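Local coordinates for cellulose binding domain-containing protein (Clostridium clariflavum, PDB 4B96) that probably binds cellulose through this family 3b carbohydrate-binding module, the C-terminal part of a membrane-anchored, calcium-binding biomass-sensing protein, at residues I4-H9 with F130-K135; I21-V26 with I53-Y58; I27-N32 with I95-A100; D68-V73 with E87-K92. All blocks are in the same frame, centred on the assembly; numbering follows the deposited sequence. Where two conformers were deposited one is given.

Contact 1 (I4-H9 with F130-K135)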
# COMPACT_ATOMS: atom_id res chain seq x y z
N ILE A 4 11.22 4.25 2.32
CA ILE A 4 12.59 3.91 1.96
C ILE A 4 12.69 2.57 1.20
O ILE A 4 13.79 2.14 0.86
CB ILE A 4 13.58 3.95 3.19
CG1 ILE A 4 13.09 3.12 4.37
CG2 ILE A 4 13.65 5.36 3.74
CD1 ILE A 4 13.04 1.70 4.19
N LEU A 5 11.55 1.98 0.89
CA LEU A 5 11.63 0.78 0.06
C LEU A 5 10.41 0.61 -0.83
O LEU A 5 9.31 1.12 -0.52
CB LEU A 5 11.87 -0.49 0.90
CG LEU A 5 10.85 -1.28 1.68
CD1 LEU A 5 9.78 -2.05 0.79
CD2 LEU A 5 11.65 -2.32 2.48
N LYS A 6 10.62 -0.10 -1.94
CA LYS A 6 9.49 -0.42 -2.86
C LYS A 6 9.70 -1.86 -3.29
O LYS A 6 10.81 -2.37 -3.20
CB LYS A 6 9.51 0.46 -4.11
CG LYS A 6 9.45 1.97 -3.76
CD LYS A 6 9.27 2.78 -5.06
CE LYS A 6 9.08 4.27 -4.76
NZ LYS A 6 9.13 5.03 -6.05
N LEU A 7 8.64 -2.53 -3.74
CA LEU A 7 8.79 -3.93 -4.14
C LEU A 7 8.33 -4.10 -5.60
O LEU A 7 7.28 -3.56 -6.01
CB LEU A 7 7.90 -4.81 -3.23
CG LEU A 7 7.88 -6.29 -3.64
CD1 LEU A 7 7.73 -7.21 -2.45
CD2 LEU A 7 6.71 -6.60 -4.59
N LYS A 8 9.07 -4.90 -6.37
CA LYS A 8 8.62 -5.30 -7.71
C LYS A 8 8.51 -6.81 -7.73
O LYS A 8 9.15 -7.48 -6.94
CB LYS A 8 9.66 -4.90 -8.77
CG LYS A 8 9.92 -3.40 -8.93
CD LYS A 8 10.92 -3.17 -10.11
CE LYS A 8 11.09 -1.71 -10.43
NZ LYS A 8 12.01 -1.53 -11.61
N HIS A 9 7.65 -7.35 -8.60
CA HIS A 9 7.42 -8.79 -8.62
C HIS A 9 7.32 -9.19 -10.07
O HIS A 9 6.90 -8.37 -10.93
CB HIS A 9 6.09 -9.08 -7.91
CG HIS A 9 5.53 -10.44 -8.17
ND1 HIS A 9 6.23 -11.61 -7.89
CD2 HIS A 9 4.29 -10.83 -8.61
CE1 HIS A 9 5.45 -12.66 -8.17
NE2 HIS A 9 4.28 -12.21 -8.61
N PHE A 130 9.73 -7.47 -14.22
CA PHE A 130 9.45 -7.10 -12.81
C PHE A 130 8.75 -5.73 -12.81
O PHE A 130 9.22 -4.82 -13.51
CB PHE A 130 10.77 -7.02 -12.03
CG PHE A 130 11.29 -8.34 -11.64
CD1 PHE A 130 12.09 -9.05 -12.50
CD2 PHE A 130 10.90 -8.92 -10.43
CE1 PHE A 130 12.56 -10.33 -12.17
CE2 PHE A 130 11.38 -10.21 -10.07
CZ PHE A 130 12.19 -10.91 -10.96
N SER A 131 7.67 -5.58 -12.04
CA SER A 131 6.90 -4.34 -12.05
C SER A 131 6.57 -4.06 -10.61
O SER A 131 6.40 -5.01 -9.85
CB SER A 131 5.55 -4.60 -12.75
OG SER A 131 5.79 -5.01 -14.06
N TYR A 132 6.43 -2.79 -10.23
CA TYR A 132 5.91 -2.49 -8.85
C TYR A 132 4.59 -3.21 -8.63
O TYR A 132 3.73 -3.22 -9.51
CB TYR A 132 5.68 -0.98 -8.68
CG TYR A 132 7.03 -0.25 -8.68
CD1 TYR A 132 8.00 -0.58 -7.71
CD2 TYR A 132 7.35 0.68 -9.67
CE1 TYR A 132 9.24 0.05 -7.70
CE2 TYR A 132 8.61 1.34 -9.67
CZ TYR A 132 9.54 1.01 -8.68
OH TYR A 132 10.81 1.59 -8.68
N TRP A 133 4.43 -3.85 -7.50
CA TRP A 133 3.27 -4.69 -7.37
C TRP A 133 2.77 -4.49 -5.96
O TRP A 133 3.44 -4.89 -5.00
CB TRP A 133 3.74 -6.13 -7.50
CG TRP A 133 2.59 -7.15 -7.47
CD1 TRP A 133 2.64 -8.37 -6.87
CD2 TRP A 133 1.29 -7.06 -8.12
NE1 TRP A 133 1.46 -9.06 -7.09
CE2 TRP A 133 0.61 -8.27 -7.84
CE3 TRP A 133 0.62 -6.06 -8.85
CZ2 TRP A 133 -0.70 -8.52 -8.31
CZ3 TRP A 133 -0.68 -6.29 -9.32
CH2 TRP A 133 -1.34 -7.52 -9.03
N ASP A 134 1.59 -3.91 -5.82
CA ASP A 134 1.11 -3.61 -4.47
C ASP A 134 0.22 -4.69 -3.87
O ASP A 134 -0.50 -4.39 -2.91
CB ASP A 134 0.30 -2.30 -4.47
CG ASP A 134 -0.81 -2.29 -5.49
OD1 ASP A 134 -1.20 -3.36 -5.99
OD2 ASP A 134 -1.31 -1.20 -5.80
N LYS A 135 0.23 -5.92 -4.43
CA LYS A 135 -0.53 -7.04 -3.85
C LYS A 135 0.37 -8.05 -3.19
O LYS A 135 -0.06 -9.11 -2.73
CB LYS A 135 -1.50 -7.69 -4.88
CG LYS A 135 -2.55 -6.64 -5.37
CD LYS A 135 -3.55 -7.31 -6.31
CE LYS A 135 -4.62 -8.07 -5.52
NZ LYS A 135 -5.39 -8.96 -6.44

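Contact 2 (I21-V26 with I53-Y58)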
# COMPACT_ATOMS: atom_id res chain seq x y z
N ILE A 21 4.13 -21.88 -8.02
CA ILE A 21 3.81 -20.49 -7.93
C ILE A 21 5.15 -19.74 -7.79
O ILE A 21 5.98 -20.13 -6.96
CB ILE A 21 2.90 -20.22 -6.69
CG1 ILE A 21 1.47 -20.71 -7.02
CG2 ILE A 21 2.90 -18.67 -6.36
CD1 ILE A 21 0.52 -20.65 -5.77
N ARG A 22 5.39 -18.72 -8.62
CA ARG A 22 6.66 -17.97 -8.50
C ARG A 22 6.45 -16.70 -7.73
O ARG A 22 5.64 -15.84 -8.14
CB ARG A 22 7.26 -17.70 -9.88
CG ARG A 22 7.61 -19.02 -10.57
CD ARG A 22 8.91 -19.64 -9.92
NE ARG A 22 10.09 -18.77 -10.04
CZ ARG A 22 10.87 -18.74 -11.10
NH1 ARG A 22 10.61 -19.54 -12.13
NH2 ARG A 22 11.90 -17.90 -11.15
N TRP A 23 7.10 -16.59 -6.58
CA TRP A 23 6.91 -15.39 -5.77
C TRP A 23 8.00 -14.32 -6.02
O TRP A 23 8.09 -13.34 -5.26
CB TRP A 23 6.85 -15.78 -4.31
CG TRP A 23 7.93 -16.83 -3.89
CD1 TRP A 23 7.77 -18.22 -3.78
CD2 TRP A 23 9.29 -16.55 -3.56
NE1 TRP A 23 8.97 -18.78 -3.36
CE2 TRP A 23 9.91 -17.78 -3.24
CE3 TRP A 23 10.04 -15.36 -3.50
CZ2 TRP A 23 11.26 -17.85 -2.87
CZ3 TRP A 23 11.37 -15.42 -3.13
CH2 TRP A 23 11.98 -16.67 -2.81
N ASP A 24 8.82 -14.50 -7.05
CA ASP A 24 10.03 -13.65 -7.26
C ASP A 24 9.80 -12.16 -7.03
O ASP A 24 8.86 -11.54 -7.64
CB ASP A 24 10.49 -13.70 -8.70
CG ASP A 24 10.88 -15.11 -9.15
OD1 ASP A 24 10.55 -16.10 -8.43
OD2 ASP A 24 11.51 -15.19 -10.22
N PHE A 25 10.68 -11.55 -6.26
CA PHE A 25 10.56 -10.13 -6.00
C PHE A 25 11.91 -9.44 -5.95
O PHE A 25 12.97 -10.10 -5.80
CB PHE A 25 9.77 -9.85 -4.72
CG PHE A 25 10.38 -10.45 -3.47
CD1 PHE A 25 11.33 -9.72 -2.73
CD2 PHE A 25 9.93 -11.70 -2.98
CE1 PHE A 25 11.88 -10.24 -1.55
CE2 PHE A 25 10.46 -12.22 -1.78
CZ PHE A 25 11.47 -11.51 -1.09
N VAL A 26 11.84 -8.12 -6.11
CA VAL A 26 13.00 -7.26 -5.92
C VAL A 26 12.60 -6.21 -4.89
O VAL A 26 11.58 -5.54 -5.02
CB VAL A 26 13.37 -6.52 -7.23
CG1 VAL A 26 14.61 -5.61 -7.00
CG2 VAL A 26 13.63 -7.54 -8.34
N ILE A 53 3.32 -27.57 1.61
CA ILE A 53 3.89 -26.75 0.55
C ILE A 53 5.44 -26.70 0.70
O ILE A 53 5.96 -26.52 1.79
CB ILE A 53 3.34 -25.35 0.68
CG1 ILE A 53 1.82 -25.36 0.53
CG2 ILE A 53 3.99 -24.40 -0.39
CD1 ILE A 53 1.34 -25.90 -0.82
N ASN A 54 6.17 -26.90 -0.38
CA ASN A 54 7.61 -26.86 -0.35
C ASN A 54 8.10 -25.50 -0.91
O ASN A 54 7.43 -24.88 -1.74
CB ASN A 54 8.18 -28.04 -1.14
CG ASN A 54 7.88 -29.37 -0.46
OD1 ASN A 54 7.75 -29.42 0.77
ND2 ASN A 54 7.73 -30.42 -1.23
N PHE A 55 9.23 -25.03 -0.42
CA PHE A 55 9.69 -23.67 -0.71
C PHE A 55 11.08 -23.82 -1.33
O PHE A 55 11.91 -24.58 -0.82
CB PHE A 55 9.79 -22.94 0.63
CG PHE A 55 10.45 -21.60 0.55
CD1 PHE A 55 9.76 -20.54 0.02
CD2 PHE A 55 11.73 -21.40 1.08
CE1 PHE A 55 10.32 -19.27 -0.05
CE2 PHE A 55 12.32 -20.13 1.05
CZ PHE A 55 11.58 -19.05 0.48
N ALA A 56 11.33 -23.17 -2.45
CA ALA A 56 12.65 -23.29 -3.11
C ALA A 56 13.12 -21.88 -3.44
O ALA A 56 12.31 -21.07 -3.82
CB ALA A 56 12.55 -24.12 -4.37
N VAL A 57 14.40 -21.59 -3.18
CA VAL A 57 14.99 -20.29 -3.49
C VAL A 57 15.93 -20.50 -4.66
O VAL A 57 16.86 -21.33 -4.60
CB VAL A 57 15.77 -19.71 -2.27
CG1 VAL A 57 16.39 -18.37 -2.64
CG2 VAL A 57 14.80 -19.54 -1.08
N TYR A 58 15.67 -19.81 -5.77
CA TYR A 58 16.53 -20.01 -6.95
C TYR A 58 17.66 -18.96 -7.06
O TYR A 58 18.63 -19.18 -7.76
CB TYR A 58 15.68 -19.91 -8.23
CG TYR A 58 14.62 -20.97 -8.32
CD1 TYR A 58 14.87 -22.25 -7.83
CD2 TYR A 58 13.38 -20.69 -8.93
CE1 TYR A 58 13.89 -23.26 -7.94
CE2 TYR A 58 12.41 -21.67 -9.08
CZ TYR A 58 12.65 -22.94 -8.56
OH TYR A 58 11.68 -23.91 -8.65

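Contact 3 (I27-N32 with I95-A100)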
# COMPACT_ATOMS: atom_id res chain seq x y z
N ILE A 27 13.35 -6.11 -3.81
CA ILE A 27 13.12 -5.01 -2.88
C ILE A 27 14.13 -3.98 -3.24
O ILE A 27 15.33 -4.26 -3.23
CB ILE A 27 13.43 -5.38 -1.45
CG1 ILE A 27 12.56 -6.53 -0.96
CG2 ILE A 27 13.30 -4.13 -0.52
CD1 ILE A 27 12.97 -6.97 0.39
N GLU A 28 13.65 -2.78 -3.54
CA GLU A 28 14.50 -1.66 -3.87
C GLU A 28 14.68 -0.81 -2.60
O GLU A 28 13.72 -0.57 -1.85
CB GLU A 28 13.86 -0.83 -4.99
CG GLU A 28 13.64 -1.57 -6.30
CD GLU A 28 13.24 -0.64 -7.47
OE1 GLU A 28 12.52 0.34 -7.22
OE2 GLU A 28 13.65 -0.88 -8.63
N ASN A 29 15.92 -0.35 -2.36
CA ASN A 29 16.21 0.57 -1.26
C ASN A 29 16.23 1.99 -1.82
O ASN A 29 17.18 2.36 -2.49
CB ASN A 29 17.55 0.23 -0.60
CG ASN A 29 17.88 1.11 0.59
OD1 ASN A 29 17.28 2.19 0.79
ND2 ASN A 29 18.87 0.67 1.38
N THR A 30 15.19 2.78 -1.54
CA THR A 30 15.11 4.15 -2.06
C THR A 30 15.54 5.19 -1.05
O THR A 30 15.40 6.39 -1.30
CB THR A 30 13.66 4.50 -2.48
OG1 THR A 30 12.79 4.30 -1.35
CG2 THR A 30 13.20 3.60 -3.62
N GLY A 31 16.08 4.77 0.10
CA GLY A 31 16.56 5.79 1.06
C GLY A 31 18.09 5.92 1.14
O GLY A 31 18.79 5.53 0.22
N ASN A 32 18.61 6.52 2.22
CA ASN A 32 20.03 6.80 2.33
C ASN A 32 20.79 5.94 3.32
O ASN A 32 21.97 6.20 3.58
CB ASN A 32 20.27 8.26 2.65
CG ASN A 32 19.55 9.17 1.70
OD1 ASN A 32 19.60 8.98 0.47
ND2 ASN A 32 18.80 10.12 2.24
N ILE A 95 20.64 -4.32 2.40
CA ILE A 95 20.54 -3.68 1.09
C ILE A 95 21.17 -2.31 1.11
O ILE A 95 20.73 -1.46 1.85
CB ILE A 95 19.09 -3.49 0.60
CG1 ILE A 95 18.25 -4.75 0.86
CG2 ILE A 95 19.08 -3.10 -0.91
CD1 ILE A 95 16.77 -4.62 0.32
N PRO A 96 22.20 -2.08 0.26
CA PRO A 96 22.81 -0.75 0.19
C PRO A 96 21.81 0.28 -0.36
O PRO A 96 21.01 -0.03 -1.24
CB PRO A 96 23.96 -0.94 -0.80
CG PRO A 96 24.29 -2.43 -0.73
CD PRO A 96 22.91 -3.08 -0.55
N PRO A 97 21.89 1.50 0.14
CA PRO A 97 21.12 2.62 -0.42
C PRO A 97 21.32 2.72 -1.95
O PRO A 97 22.48 2.71 -2.41
CB PRO A 97 21.71 3.86 0.25
CG PRO A 97 22.68 3.42 1.24
CD PRO A 97 22.84 1.92 1.19
N GLY A 98 20.22 2.83 -2.70
CA GLY A 98 20.32 2.96 -4.13
C GLY A 98 20.45 1.57 -4.77
O GLY A 98 20.57 1.44 -5.98
N ASP A 99 20.49 0.52 -3.97
CA ASP A 99 20.58 -0.81 -4.57
C ASP A 99 19.30 -1.59 -4.31
O ASP A 99 18.31 -1.04 -3.79
CB ASP A 99 21.76 -1.56 -3.99
CG ASP A 99 22.39 -2.54 -4.99
OD1 ASP A 99 21.70 -3.07 -5.96
OD2 ASP A 99 23.62 -2.77 -4.80
N ALA A 100 19.30 -2.87 -4.67
CA ALA A 100 18.09 -3.69 -4.55
C ALA A 100 18.48 -5.11 -4.17
O ALA A 100 19.60 -5.52 -4.47
CB ALA A 100 17.32 -3.68 -5.86

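Contact 4 (D68-V73 with E87-K92)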
# COMPACT_ATOMS: atom_id res chain seq x y z
N ASP A 68 20.29 -18.57 3.68
CA ASP A 68 19.93 -17.20 4.13
C ASP A 68 18.50 -16.77 3.92
O ASP A 68 18.08 -15.78 4.51
CB ASP A 68 20.85 -16.14 3.50
CG ASP A 68 22.32 -16.35 3.90
OD1 ASP A 68 22.56 -17.09 4.88
OD2 ASP A 68 23.23 -15.77 3.26
N VAL A 69 17.76 -17.45 3.04
CA VAL A 69 16.41 -17.04 2.70
C VAL A 69 15.47 -18.15 3.19
O VAL A 69 15.68 -19.31 2.84
CB VAL A 69 16.22 -16.85 1.20
CG1 VAL A 69 14.76 -16.39 0.93
CG2 VAL A 69 17.20 -15.80 0.65
N LYS A 70 14.49 -17.83 4.03
CA LYS A 70 13.61 -18.85 4.64
C LYS A 70 12.17 -18.61 4.24
O LYS A 70 11.78 -17.46 4.03
CB LYS A 70 13.72 -18.79 6.17
CG LYS A 70 15.16 -18.98 6.70
CD LYS A 70 15.70 -20.33 6.29
CE LYS A 70 17.00 -20.67 7.04
NZ LYS A 70 17.58 -21.94 6.46
N GLY A 71 11.36 -19.67 4.15
CA GLY A 71 9.98 -19.47 3.78
C GLY A 71 9.07 -20.37 4.62
O GLY A 71 9.41 -21.51 4.89
N LYS A 72 7.92 -19.85 5.03
CA LYS A 72 6.95 -20.69 5.74
C LYS A 72 5.55 -20.23 5.33
O LYS A 72 5.30 -19.02 5.16
CB LYS A 72 7.13 -20.48 7.23
CG LYS A 72 6.23 -21.32 8.11
CD LYS A 72 6.73 -21.12 9.56
CE LYS A 72 5.98 -21.94 10.62
NZ LYS A 72 5.15 -22.98 9.97
N VAL A 73 4.62 -21.18 5.19
CA VAL A 73 3.24 -20.79 4.84
C VAL A 73 2.41 -20.68 6.13
O VAL A 73 2.52 -21.55 7.03
CB VAL A 73 2.64 -21.85 3.88
CG1 VAL A 73 1.11 -21.63 3.66
CG2 VAL A 73 3.41 -21.81 2.53
N GLU A 87 5.36 -16.46 3.83
CA GLU A 87 6.20 -15.41 4.34
C GLU A 87 7.69 -15.72 4.15
O GLU A 87 8.23 -16.75 4.66
CB GLU A 87 5.94 -15.26 5.83
CG GLU A 87 6.72 -14.06 6.39
CD GLU A 87 6.19 -13.70 7.76
OE1 GLU A 87 5.21 -12.88 7.85
OE2 GLU A 87 6.76 -14.25 8.74
N VAL A 88 8.35 -14.83 3.43
CA VAL A 88 9.80 -14.94 3.18
C VAL A 88 10.55 -14.05 4.19
O VAL A 88 10.21 -12.88 4.34
CB VAL A 88 10.14 -14.50 1.75
CG1 VAL A 88 11.68 -14.58 1.50
CG2 VAL A 88 9.40 -15.44 0.71
N THR A 89 11.56 -14.62 4.85
CA THR A 89 12.37 -13.89 5.80
C THR A 89 13.84 -14.20 5.46
O THR A 89 14.11 -15.04 4.60
CB THR A 89 12.08 -14.34 7.25
OG1 THR A 89 12.18 -15.77 7.33
CG2 THR A 89 10.65 -13.89 7.71
N PHE A 90 14.76 -13.48 6.11
CA PHE A 90 16.19 -13.53 5.79
C PHE A 90 16.97 -13.69 7.04
O PHE A 90 16.74 -12.93 7.98
CB PHE A 90 16.59 -12.20 5.14
CG PHE A 90 15.81 -11.93 3.92
CD1 PHE A 90 14.56 -11.28 4.00
CD2 PHE A 90 16.27 -12.40 2.69
CE1 PHE A 90 13.77 -11.05 2.85
CE2 PHE A 90 15.48 -12.18 1.53
CZ PHE A 90 14.24 -11.47 1.61
N GLU A 91 17.95 -14.59 7.03
CA GLU A 91 18.84 -14.75 8.17
C GLU A 91 19.97 -13.77 8.07
O GLU A 91 20.66 -13.53 9.05
CB GLU A 91 19.46 -16.16 8.17
CG GLU A 91 18.44 -17.28 8.24
CD GLU A 91 18.00 -17.60 9.65
OE1 GLU A 91 18.09 -16.70 10.52
OE2 GLU A 91 17.57 -18.76 9.89
N LYS A 92 20.20 -13.26 6.87
CA LYS A 92 21.34 -12.37 6.63
C LYS A 92 21.08 -11.56 5.37
O LYS A 92 20.39 -12.03 4.45
CB LYS A 92 22.63 -13.19 6.43
CG LYS A 92 23.86 -12.32 6.45
CD LYS A 92 24.95 -12.78 5.46
CE LYS A 92 24.51 -12.50 4.01
NZ LYS A 92 25.68 -12.37 3.13

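Contact 1 (I4-H9 with F130-K135)
The short strand 131-132 pairs antiparallel with the end of strand 5-9, but the two touching backbones diverge quickly, their end-to-end directions lying 116° apart. His9 and Ser131 form the hydrogen-bonded pair: His9 N donates to Ser131 O at 2.9 Å, and Ser131 N returns a bond to His9 O at 3.1 Å. Lys8 and Tyr132 make the adjoining non-hydrogen-bonded pair. A third bond, from Trp133 N to Leu7 O at 3.2 Å, carries the attachment one residue beyond the strand.

The side chains then divide between two regions. Tyr132 leaves the backbone away from strand 5-9, yet its ring swings back between two lysines. The extended Lys8 chain lays CE over one ring face, 3.9 Å from the Tyr132 centroid in a CH-pi contact, while Lys6 CB approaches Tyr132 CE1 obliquely at 3.6 Å. Lys8 NZ is too far from the ring for more than a weak cation-pi attraction; the Tyr132 hydroxyl is bonded to Glu28. His9 and Trp133 run side by side, both with CG anti to the backbone N. Their planes lie 23° apart but are slid so that the rings barely overlap, and the closest approach is His9 CD2 to Trp133 CD1 at 3.4 Å. His9 ND1 bonds to Asp24 O and Trp133 NE1 to Ser122 O, which would restrain the rotation of both rings. Leu7 CD2 also reaches Trp133 CB at 4.2 Å. Strand 131-132 is thus the outermost strand at one edge of a five-stranded sheet of the CBM3 beta sandwich.

Contact 2 (I21-V26 with I53-Y58)
Trp23 brings the six-membered half of its indole beside the ring of Phe55, in planes only 10° apart but slid until little more than the rims overlap. The centroids are 5.3 Å apart, and the closest approach is Trp23 CZ2 to Phe55 CE1 at 3.3 Å. The same CZ2 corner also meets the backbone, lying 3.5 Å from Ala56 O, while Val57 CG2 sits near the plane of the indole at its edge, 4.3 Å from Trp23 CZ2. The indole reaches this position through a chi1 of 44°, which lodges CG between the backbone N and the carbonyl carbon.

Trp23 lies where strand 20-29 is interrupted. In the sheet, strand 100-109 runs between strands 20-29 and 53-60, so the two segments share no backbone hydrogen bonds, and every contact involves a side chain of 21-26. Trp23 and Phe55 both pack on Leu86 of the opposing sheet, between the two sheets of the CBM3 beta sandwich.

A second meeting point, nearer the surface, sets a ring edge against a charged group. The ring of Tyr58 turns its edge to one face of the Arg22 guanidinium, the two planes being 87° apart and Tyr58 CE2 standing 3.8 Å from Arg22 NE. Bends at chi2 and chi3 fold the arginine back upon its own segment, where NE donates to Asp24 OD1 at 3.2 Å and NH2 forms a salt bridge with Asp24 OD2 at 2.9 Å. Asp24 OD1 additionally accepts from Gly105 N of the intervening strand. Glu12 approaches the same carboxylate with like charge, a repulsion that Arg22 may soften.

Contact 3 (I27-N32 with I95-A100)
Asn29 ND2 is held by two backbone carbonyls: it donates to Ile95 O at 2.9 Å and also to Ser33 O. The bond to Ile95 O leaves in the plane of the Asn29 amide but arrives 48° above the carbonyl plane, away from the lone pairs. At the other end of the amide, Asn29 OD1 accepts from Gly31 N at 2.9 Å, which makes an Asx turn. With both ends bound, the amide has a fixed orientation. CG stands anti to the backbone N (chi1 -178°), carrying the group across to segment 95-100, where Asn29 CB also touches Ile95 CG2 at 3.7 Å.

The main chain of Asn29 is gripped as well. Its N donates to Asp99 O at 2.9 Å in a nearly linear bond, and its O accepts from Gly98 N at 3.1 Å. One residue earlier, Glu28 and Ala100 form an antiparallel non-hydrogen-bonded pair, and Ala100 CB rests 3.3 Å from Ile27 O. Next to this pair, Ile27 CG2 and Ile95 CD1 meet at 3.6 Å, the two side chains crossing at about a right angle; Leu37 packs on both. At the outer end, the Pro97 ring lies beside the Gly31-Asn32 backbone, CB being 3.4 Å from Gly31 O.

Residues Pro96 to Asp99 form a type II turn, closed by Asp99 N to Pro96 O, and the positive phi of Gly98 (84°) suits its third position. Asn29 thus joins an Asx turn of its own segment to a Pro-Pro-Gly-Asp type II beta turn, which its backbone N and O hold, at the end of the beta sandwich where strand 100-109 begins beside strand 20-29.

Contact 4 (D68-V73 with E87-K92)
Strands 69-75 and 83-90 form a beta hairpin at one edge of a five-stranded sheet, and this contact covers the part of it distant from the connecting turn. Lys70 and Thr89 are joined by two bonds, Lys70 N to Thr89 O at 2.9 Å and Thr89 N to Lys70 O at 3.0 Å. Lys72 and Glu87 repeat the pattern, with Glu87 N meeting Lys72 O at 2.9 Å almost in a straight line. A further bond, from Glu91 N to Asp68 O at 2.8 Å, continues the pairing past the strand ends.

The faces differ in character. On the one bearing Val69, Val88 and Phe90, Val69 divides its two branches: CG1, anti to the backbone N (chi1 -179°), meets Val88 CG1 at 3.6 Å, while CG2 lies alongside the Phe90 ring, 4.1 Å from CD2. This face turns into the sandwich, where Phe25 packs on Val88 and Phe90 and Val103 reaches Val69 and Phe90. Gly71 pairs with Val88 and adds no side chain to this face.

The other face carries Lys70, Thr89, Lys72 and Glu87, the last paired to Arg43 of the neighbouring strand. Past the strand ends, Glu91 OE2 lies 3.5 Å from the aliphatic CE of Lys70, which bends at chi2, and Lys92 curls toward Asp68, bringing CE to 3.6 Å from Asp68 OD2. The charged ends stop short of a salt bridge; Asp68 OD2 accepts from Asp64 N, and Lys92 NZ donates to Leu62 O. Such division into an apolar inner and a polar outer face is characteristic of an antiparallel hairpin at the edge of a beta sandwich.

Contacts 1, 2 and 3 share one sheet, in which strands 5-9 and 20-29 are neighbours, whereas contact 4 belongs to the facing sheet. Contacts 1 and 2 meet where Lys8 O lies 2.9 Å from Val26 N, contacts 1 and 3 where Ile4 O lies 2.9 Å from Thr30 N, and contacts 2 and 3 where Val26 CG1 is 3.5 Å from Ala100 CB. Contacts 2 and 4, with centres 10 Å apart, touch across the sandwich: Val57 CG2 lies 3.7 Å from Val69 CG1, and Phe25 CZ 3.9 Å from Phe90 CZ. The calcium ion, bound by Lys47, Asn116, Asp119 and Asp120, is about 13 Å from the side chains of His9 and Trp23; contacts 3 and 4 lie away from it.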